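Local atomic coordinates of iron binding protein FbpA (Mannheimia haemolytica, PDB entry 1Q35), a protein that binds ferric iron in the periplasm, probably handing it on for uptake into the cell, as a member of the bacterial solute-binding protein family. Residues 268-272 with 273-277; 247-250 with 251-255; 290-294 with 295-299; 55-59 with 60-64. All coordinates share one frame; numbering follows the deposited sequence.

Contact 1 of 4, residues 268-272 with 273-277; sequences EYPVK and EGIEP
Apolar packing joins Pro-270 to Ile-275 where the chain doubles back after strand 269-270. CG of the proline ring lies 3.7 Å from Ile-275 CG2, and CB of the same ring is 4.1 Å from that methyl. The branch gets there because Ile-275 holds CG2 trans to its own backbone N, which sends CG1 to a different neighbour: CG1 stands 3.9 Å from Lys-272 CB, the two side chains passing at a slant. The reversal between them is a type II beta turn from Lys-272 to Ile-275, with Gly-274 at its third position in a left-handed conformation (phi 89°, psi -5°). Lys-272 O stands 3.5 Å from Ile-275 N, with no hydrogen bond across the turn; instead water 1 donates to both Lys-272 O (2.7 Å) and Ile-275 O (2.6 Å). A second water ties the polar end of Lys-272 to the turn, accepting from NZ at 2.7 Å and donating to Glu-273 O. The ammonium also bonds Asn-83 OD1, while Lys-272 N donates to Gln-259 of helix 256-266, against which Pro-270 packs as well.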
# COMPACT_ATOMS: atom_id res chain seq x y z
N GLU A 268 4.42 -0.58 -9.75
CA GLU A 268 3.05 -0.59 -9.26
C GLU A 268 2.09 -0.75 -10.43
O GLU A 268 2.48 -0.66 -11.60
CB GLU A 268 2.75 0.70 -8.50
CG GLU A 268 3.50 0.81 -7.19
CD GLU A 268 3.17 2.08 -6.46
OE1 GLU A 268 2.17 2.10 -5.71
OE2 GLU A 268 3.90 3.07 -6.66
N TYR A 269 0.83 -1.02 -10.12
CA TYR A 269 -0.20 -1.10 -11.14
C TYR A 269 -0.83 0.28 -11.34
O TYR A 269 -1.40 0.82 -10.40
CB TYR A 269 -1.28 -2.11 -10.74
CG TYR A 269 -0.73 -3.52 -10.58
CD1 TYR A 269 -0.53 -4.08 -9.33
CD2 TYR A 269 -0.40 -4.27 -11.71
CE1 TYR A 269 -0.01 -5.38 -9.20
CE2 TYR A 269 0.12 -5.56 -11.59
CZ TYR A 269 0.31 -6.10 -10.33
OH TYR A 269 0.83 -7.37 -10.19
N PRO A 270 -0.71 0.88 -12.52
CA PRO A 270 -1.39 2.16 -12.76
C PRO A 270 -2.90 2.01 -12.59
O PRO A 270 -3.44 0.95 -12.85
CB PRO A 270 -1.07 2.47 -14.23
CG PRO A 270 0.09 1.65 -14.57
CD PRO A 270 0.05 0.43 -13.70
N VAL A 271 -3.56 3.07 -12.13
CA VAL A 271 -5.03 3.10 -12.19
C VAL A 271 -5.53 3.45 -13.59
O VAL A 271 -6.63 3.04 -13.97
CB VAL A 271 -5.66 4.07 -11.15
CG1 VAL A 271 -5.34 3.61 -9.73
CG2 VAL A 271 -5.24 5.52 -11.38
N LYS A 272 -4.74 4.20 -14.36
CA LYS A 272 -5.18 4.67 -15.67
C LYS A 272 -5.17 3.52 -16.68
O LYS A 272 -4.15 2.84 -16.84
CB LYS A 272 -4.30 5.81 -16.16
CG LYS A 272 -4.76 6.44 -17.48
CD LYS A 272 -3.98 7.70 -17.79
CE LYS A 272 -4.16 8.14 -19.24
NZ LYS A 272 -5.59 8.24 -19.64
N GLU A 273 -6.30 3.31 -17.34
CA GLU A 273 -6.42 2.26 -18.35
C GLU A 273 -5.55 2.57 -19.56
O GLU A 273 -5.38 3.73 -19.95
CB GLU A 273 -7.88 2.11 -18.78
CG GLU A 273 -8.78 1.56 -17.69
CD GLU A 273 -10.20 1.32 -18.18
OE1 GLU A 273 -10.47 0.21 -18.69
OE2 GLU A 273 -11.04 2.24 -18.04
N GLY A 274 -4.98 1.52 -20.15
CA GLY A 274 -4.13 1.66 -21.32
C GLY A 274 -2.66 1.88 -21.01
O GLY A 274 -1.85 1.94 -21.93
N ILE A 275 -2.32 2.03 -19.73
CA ILE A 275 -0.93 2.16 -19.32
C ILE A 275 -0.43 0.78 -18.90
O ILE A 275 -0.93 0.20 -17.94
CB ILE A 275 -0.78 3.15 -18.14
CG1 ILE A 275 -1.43 4.50 -18.47
CG2 ILE A 275 0.69 3.34 -17.79
CD1 ILE A 275 -0.83 5.22 -19.67
N GLU A 276 0.54 0.25 -19.64
CA GLU A 276 1.06 -1.09 -19.37
C GLU A 276 1.90 -1.09 -18.09
O GLU A 276 2.61 -0.13 -17.81
CB GLU A 276 1.92 -1.58 -20.54
CG GLU A 276 1.14 -1.88 -21.81
CD GLU A 276 0.27 -3.11 -21.68
OE1 GLU A 276 -0.94 -3.03 -22.01
OE2 GLU A 276 0.78 -4.17 -21.26
N PRO A 277 1.83 -2.18 -17.32
CA PRO A 277 2.81 -2.39 -16.25
C PRO A 277 4.20 -2.59 -16.85
O PRO A 277 4.33 -2.78 -18.06
CB PRO A 277 2.33 -3.67 -15.57
CG PRO A 277 0.91 -3.83 -15.99
CD PRO A 277 0.87 -3.29 -17.39
O HOH W 1 -3.41 0.24 -17.02
O HOH W 2 -7.30 6.10 -19.61

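Contact 2 of 4, residues 247-250 with 251-255; sequences VKLI and EYLSG
Four backbone hydrogen bonds run from 251-254 back to 247-250, each spanning four residues. Glu-251 N to Val-247 O, 2.9 Å, is the straightest at 165°; Ser-254 N to Ile-250 O is longer, 3.1 Å, and bent to 135° as the helix runs out. There the hydroxyl of Ser-254 turns back onto the backbone, its OG donating to Glu-251 O at 2.8 Å from a position tilted out of the carbonyl plane. Asn-83 bonds the same OG from outside.

Among the side chains, Glu-251 reaches back at a slant across Val-247. With CG trans to the carbonyl carbon (chi1 -73°) and the chain extended beyond it, CG passes 3.2 Å from Val-247 O, and the carboxylate ends beside the valine methyl, OE1 being 3.5 Å from Val-247 CG1. The polar partner of OE1 is Ser-77 OG. Two residues on, on another side of the helix, Leu-249 CD1 meets Leu-253 CD1 at 4.0 Å. These leucines face helix 16-26, with Phe-22 and Leu-19 against Leu-249 and Met-18 against Leu-253, while Ile-250 packs on Val-234 and Ile-236 of strand 228-236. Tyr-252 reaches Asp-25 with its OH. Buried Leu-249, Ile-250 and Leu-253 against exposed Lys-248 mark an amphipathic helix packed on the sheet; Gly-255 then N-caps helix 256-266, making a direct helix-to-helix junction.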
# COMPACT_ATOMS: atom_id res chain seq x y z
N VAL A 247 -4.64 20.90 -7.56
CA VAL A 247 -5.44 20.19 -8.55
C VAL A 247 -4.58 19.84 -9.75
O VAL A 247 -4.65 18.72 -10.26
CB VAL A 247 -6.69 21.00 -8.97
CG1 VAL A 247 -7.37 20.37 -10.18
CG2 VAL A 247 -7.66 21.09 -7.82
N LYS A 248 -3.74 20.76 -10.20
CA LYS A 248 -2.84 20.47 -11.32
C LYS A 248 -1.88 19.32 -10.99
O LYS A 248 -1.58 18.51 -11.86
CB LYS A 248 -2.07 21.72 -11.74
CG LYS A 248 -2.95 22.71 -12.52
CD LYS A 248 -2.22 24.00 -12.86
CE LYS A 248 -3.10 24.92 -13.70
NZ LYS A 248 -2.70 26.35 -13.60
N LEU A 249 -1.42 19.25 -9.75
CA LEU A 249 -0.54 18.15 -9.33
C LEU A 249 -1.26 16.80 -9.38
O LEU A 249 -0.72 15.84 -9.94
CB LEU A 249 0.03 18.39 -7.93
CG LEU A 249 0.86 17.23 -7.36
CD1 LEU A 249 2.01 16.84 -8.28
CD2 LEU A 249 1.39 17.60 -6.00
N ILE A 250 -2.46 16.71 -8.83
CA ILE A 250 -3.13 15.41 -8.80
C ILE A 250 -3.61 15.01 -10.20
O ILE A 250 -3.58 13.84 -10.55
CB ILE A 250 -4.22 15.31 -7.70
CG1 ILE A 250 -5.45 16.17 -7.99
CG2 ILE A 250 -3.64 15.69 -6.35
CD1 ILE A 250 -6.59 15.88 -7.04
N GLU A 251 -4.00 15.99 -11.02
CA GLU A 251 -4.30 15.74 -12.42
C GLU A 251 -3.06 15.21 -13.15
O GLU A 251 -3.16 14.27 -13.94
CB GLU A 251 -4.82 17.01 -13.10
CG GLU A 251 -6.24 17.36 -12.67
CD GLU A 251 -6.75 18.68 -13.24
OE1 GLU A 251 -7.99 18.85 -13.29
OE2 GLU A 251 -5.94 19.55 -13.61
N TYR A 252 -1.91 15.80 -12.88
CA TYR A 252 -0.65 15.35 -13.47
C TYR A 252 -0.33 13.91 -13.07
O TYR A 252 0.05 13.10 -13.91
CB TYR A 252 0.51 16.26 -13.05
CG TYR A 252 1.82 15.92 -13.73
CD1 TYR A 252 2.70 14.99 -13.17
CD2 TYR A 252 2.18 16.52 -14.93
CE1 TYR A 252 3.90 14.67 -13.80
CE2 TYR A 252 3.38 16.21 -15.56
CZ TYR A 252 4.23 15.29 -14.99
OH TYR A 252 5.42 14.97 -15.61
N LEU A 253 -0.48 13.60 -11.79
CA LEU A 253 -0.16 12.26 -11.29
C LEU A 253 -1.10 11.21 -11.87
O LEU A 253 -0.73 10.03 -11.95
CB LEU A 253 -0.17 12.23 -9.76
CG LEU A 253 0.94 13.04 -9.09
CD1 LEU A 253 0.74 13.10 -7.58
CD2 LEU A 253 2.33 12.50 -9.43
N SER A 254 -2.30 11.62 -12.29
CA SER A 254 -3.27 10.72 -12.91
C SER A 254 -3.05 10.49 -14.42
O SER A 254 -3.67 9.60 -14.99
CB SER A 254 -4.69 11.25 -12.69
OG SER A 254 -5.05 12.26 -13.63
N GLY A 255 -2.21 11.31 -15.04
CA GLY A 255 -2.05 11.31 -16.48
C GLY A 255 -1.11 10.25 -17.03
O GLY A 255 -0.44 9.53 -16.29

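Contact 3 of 4, residues 290-294 with 295-299; sequences DTIKL and EDIAK. With EDO (1,2-ethanediol), chain B.
Ile-292 reaches forward from the loop onto the first turn of helix 294-298; both of its branches reach Ile-297, and CG1 also meets Asp-296. From CB, the CG1 branch runs trans to the backbone N (chi1 -168°) and passes 3.9 Å from Asp-296 CB; its terminal CD1 continues to 3.9 Å from Ile-297 CG1. The other branch, CG2, touches the same isoleucine, 3.8 Å from Ile-297 CG1, and the two side chains cross at about a right angle. Beyond them, Glu-152 and His-153 of helix 141-168 pack on Ile-292. The backbone before this residue is held by an Asx turn: Asp-290 OD2 accepts from Ile-292 N, which approaches from above the carboxylate plane, while OD1 is bonded to His-153.

The helix opens with weak backbone bonds, Asp-296 N to Lys-293 O bent to 129° and Ala-298 N to Leu-294 O long at 3.4 Å, in a helix of little more than one turn. Lys-293, bent along its chain, brings NZ to Glu-295 OE1 at 3.1 Å in a salt bridge, the ammonium lying 66° out of the carboxylate plane. Toward helix 141-168, Lys-299 NZ forms another with Asp-296 OD1, 2.8 Å, and a further one with Glu-152. The second carboxylate oxygen, Asp-296 OD2, lies 3.5 Å from Lys-293 CB and accepts from water 3, which in turn takes the N-H of Lys-293. Ala-298 O receives a weak bond from the O2 of a 1,2-ethanediol molecule, probably from the crystallisation liquor.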
# COMPACT_ATOMS: atom_id res chain seq x y z
N ASP A 290 -9.29 -9.45 -4.78
CA ASP A 290 -10.43 -9.37 -3.89
C ASP A 290 -11.39 -8.33 -4.47
O ASP A 290 -10.96 -7.26 -4.88
CB ASP A 290 -9.95 -8.94 -2.50
CG ASP A 290 -10.97 -9.16 -1.41
OD1 ASP A 290 -10.55 -9.16 -0.22
OD2 ASP A 290 -12.18 -9.32 -1.64
N THR A 291 -12.68 -8.66 -4.51
CA THR A 291 -13.69 -7.73 -5.02
C THR A 291 -14.19 -6.76 -3.96
O THR A 291 -15.01 -5.90 -4.27
CB THR A 291 -14.90 -8.51 -5.59
OG1 THR A 291 -15.44 -9.39 -4.60
CG2 THR A 291 -14.48 -9.41 -6.75
N ILE A 292 -13.71 -6.87 -2.72
CA ILE A 292 -14.12 -5.96 -1.66
C ILE A 292 -13.95 -4.50 -2.10
O ILE A 292 -12.97 -4.13 -2.74
CB ILE A 292 -13.31 -6.26 -0.37
CG1 ILE A 292 -13.92 -5.52 0.83
CG2 ILE A 292 -11.83 -5.90 -0.54
CD1 ILE A 292 -13.28 -5.92 2.15
N LYS A 293 -14.93 -3.68 -1.77
CA LYS A 293 -14.84 -2.25 -2.04
C LYS A 293 -13.79 -1.62 -1.13
O LYS A 293 -13.68 -1.98 0.04
CB LYS A 293 -16.18 -1.57 -1.81
CG LYS A 293 -17.23 -1.83 -2.86
CD LYS A 293 -17.86 -0.52 -3.34
CE LYS A 293 -18.43 0.33 -2.21
NZ LYS A 293 -17.92 1.73 -2.21
N LEU A 294 -13.05 -0.64 -1.64
CA LEU A 294 -11.98 -0.00 -0.88
C LEU A 294 -12.48 0.54 0.46
O LEU A 294 -11.83 0.34 1.48
CB LEU A 294 -11.32 1.10 -1.71
CG LEU A 294 -10.38 0.60 -2.82
CD1 LEU A 294 -10.04 1.72 -3.81
CD2 LEU A 294 -9.11 0.00 -2.23
N GLU A 295 -13.63 1.20 0.47
CA GLU A 295 -14.17 1.76 1.71
C GLU A 295 -14.52 0.69 2.73
O GLU A 295 -14.49 0.95 3.93
CB GLU A 295 -15.42 2.61 1.43
CG GLU A 295 -15.13 3.93 0.74
CD GLU A 295 -15.27 3.87 -0.77
OE1 GLU A 295 -15.17 2.77 -1.37
OE2 GLU A 295 -15.46 4.94 -1.38
N ASP A 296 -14.85 -0.51 2.25
CA ASP A 296 -15.19 -1.62 3.14
C ASP A 296 -13.95 -2.28 3.77
O ASP A 296 -14.09 -3.01 4.74
CB ASP A 296 -16.06 -2.63 2.42
CG ASP A 296 -17.43 -2.08 2.11
OD1 ASP A 296 -17.99 -1.35 2.95
OD2 ASP A 296 -18.00 -2.33 1.03
N ILE A 297 -12.76 -2.02 3.22
CA ILE A 297 -11.52 -2.34 3.93
C ILE A 297 -11.37 -1.36 5.09
O ILE A 297 -11.26 -1.77 6.25
CB ILE A 297 -10.29 -2.24 2.98
CG1 ILE A 297 -10.41 -3.24 1.83
CG2 ILE A 297 -8.99 -2.46 3.77
CD1 ILE A 297 -9.39 -3.00 0.72
N ALA A 298 -11.37 -0.07 4.78
CA ALA A 298 -11.11 0.97 5.77
C ALA A 298 -12.08 0.93 6.95
O ALA A 298 -11.71 1.21 8.08
CB ALA A 298 -11.13 2.34 5.12
N LYS A 299 -13.33 0.57 6.66
CA LYS A 299 -14.39 0.46 7.66
C LYS A 299 -14.01 -0.44 8.82
O LYS A 299 -14.46 -0.25 9.95
CB LYS A 299 -15.64 -0.10 6.95
CG LYS A 299 -16.86 -0.44 7.78
CD LYS A 299 -17.98 -0.93 6.85
CE LYS A 299 -17.75 -2.35 6.28
NZ LYS A 299 -18.79 -2.73 5.26
C1 EDO B . -9.62 4.58 9.87
O1 EDO B . -9.85 5.80 10.57
C2 EDO B . -10.63 4.47 8.74
O2 EDO B . -11.94 4.36 9.27
O HOH W 3 -17.36 -4.57 -0.31

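Contact 4 of 4, residues 55-59 with 60-64; sequences LLTVD and ISRVM
Asp-59 spreads its carboxylate over the second and third backbone N-H groups of helix 60-68, those of Ser-61 and Arg-62. OD1 accepts from Ser-61 N at 3.2 Å and a fairly straight 161°, and OD2 accepts from Arg-62 N, also 3.2 Å but bent to 138°. Both donors come from above the carboxylate plane, so the group lies with its face over the helix end. Placing CG trans to the backbone N (chi1 168°) swings the carboxylate there, and OD2 also rests 3.2 Å from Ser-61 CB. The backbone completes the turn, Val-63 N donating to Asp-59 O at 3.2 Å in the carbonyl plane.

This is an N-cap aspartate at the junction between strand 54-57, which runs parallel to 3-8 and antiparallel to 228-236, and the helix that follows, in a periplasmic binding protein fold. The helix N terminus would favour the negative charge of the cap. Earlier in the junction Thr-57 packs on the same helix: its OG1 is 3.2 Å from Val-63 CG2, and its CB 3.8 Å from that methyl.

Farther out, Asp-59 OD1 is also bonded to Ser-145 OG and Asn-230 ND2, and Asn-230 OD1 accepts from Ile-60 N, so one asparagine bonds both the cap and the helix start. Ser-145 bonds Ser-61 OG as well. The guanidinium of Arg-62 turns away to Glu-65. Tyr-142, an iron ligand in another structure of this protein, has its side chain about 5 Å from that of Asp-59.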
# COMPACT_ATOMS: atom_id res chain seq x y z
N LEU A 55 -1.90 15.60 0.29
CA LEU A 55 -1.43 14.52 1.14
C LEU A 55 -1.35 13.25 0.28
O LEU A 55 -2.36 12.80 -0.26
CB LEU A 55 -2.36 14.32 2.35
CG LEU A 55 -2.94 15.62 2.95
CD1 LEU A 55 -3.96 15.32 4.03
CD2 LEU A 55 -1.83 16.51 3.49
N LEU A 56 -0.14 12.71 0.12
CA LEU A 56 0.11 11.52 -0.68
C LEU A 56 0.17 10.30 0.22
O LEU A 56 1.07 10.18 1.05
CB LEU A 56 1.42 11.65 -1.47
CG LEU A 56 1.42 12.71 -2.57
CD1 LEU A 56 2.81 12.91 -3.11
CD2 LEU A 56 0.47 12.34 -3.69
N THR A 57 -0.80 9.41 0.05
CA THR A 57 -1.02 8.27 0.94
C THR A 57 -0.59 6.94 0.32
O THR A 57 -0.40 6.84 -0.90
CB THR A 57 -2.51 8.21 1.29
OG1 THR A 57 -3.27 8.20 0.08
CG2 THR A 57 -2.95 9.47 2.02
N VAL A 58 -0.47 5.93 1.17
CA VAL A 58 -0.11 4.58 0.74
C VAL A 58 -1.12 3.53 1.21
O VAL A 58 -0.85 2.33 1.11
CB VAL A 58 1.30 4.17 1.25
CG1 VAL A 58 2.36 5.07 0.63
CG2 VAL A 58 1.38 4.21 2.77
N ASP A 59 -2.26 3.97 1.72
CA ASP A 59 -3.22 3.06 2.35
C ASP A 59 -4.62 3.68 2.32
O ASP A 59 -4.79 4.85 2.69
CB ASP A 59 -2.74 2.78 3.78
CG ASP A 59 -3.78 2.09 4.63
OD1 ASP A 59 -4.43 1.13 4.15
OD2 ASP A 59 -4.00 2.46 5.80
N ILE A 60 -5.61 2.91 1.89
CA ILE A 60 -7.00 3.37 1.89
C ILE A 60 -7.47 3.73 3.29
O ILE A 60 -8.25 4.67 3.45
CB ILE A 60 -7.95 2.33 1.26
CG1 ILE A 60 -9.38 2.87 1.18
CG2 ILE A 60 -7.94 1.00 2.04
CD1 ILE A 60 -9.56 4.04 0.25
N SER A 61 -7.01 3.01 4.31
CA SER A 61 -7.47 3.30 5.65
C SER A 61 -7.00 4.68 6.13
O SER A 61 -7.76 5.39 6.79
CB SER A 61 -7.09 2.19 6.62
OG SER A 61 -7.72 0.98 6.22
N ARG A 62 -5.78 5.08 5.78
CA ARG A 62 -5.31 6.43 6.07
C ARG A 62 -6.12 7.48 5.31
O ARG A 62 -6.47 8.53 5.86
CB ARG A 62 -3.83 6.59 5.73
CG ARG A 62 -3.24 7.97 6.05
CD ARG A 62 -3.08 8.26 7.53
NE ARG A 62 -1.88 7.63 8.08
CZ ARG A 62 -1.55 7.62 9.37
NH1 ARG A 62 -0.44 7.02 9.75
NH2 ARG A 62 -2.32 8.21 10.28
N VAL A 63 -6.41 7.20 4.05
CA VAL A 63 -7.24 8.09 3.24
C VAL A 63 -8.57 8.34 3.93
O VAL A 63 -9.01 9.49 4.05
CB VAL A 63 -7.51 7.49 1.84
CG1 VAL A 63 -8.63 8.23 1.13
CG2 VAL A 63 -6.24 7.53 1.00
N MET A 64 -9.23 7.28 4.39
CA MET A 64 -10.54 7.43 5.00
C MET A 64 -10.45 8.06 6.39
O MET A 64 -11.36 8.78 6.78
CB MET A 64 -11.29 6.09 5.05
CG MET A 64 -11.62 5.53 3.68
SD MET A 64 -12.38 6.72 2.55
CE MET A 64 -13.83 7.20 3.48

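Along the chain the order is contact 4, contact 2, contact 1, contact 3. Contact 4, nearest the chain's centre, leads from strand 54-57 into helix 60-68, and its helix meets helix 294-298 of contact 3, Ala-298 packing on Ser-61 and Met-64; their centres are about 13 Å apart. Contact 2, on helix 243-254, touches contact 4 through Leu-253 and Leu-56, and contact 1 through Lys-272 against Ser-254 and Gly-255. Contacts 1 and 4 do not touch, but both reach the mixed sheet, through strands 269-270 and 54-57. Contacts 3 and 4 thus form a helix-to-helix packing near Tyr-142 of the iron site, contact 1 lies about 10 Å from Tyr-198, and contact 2 is remote from both.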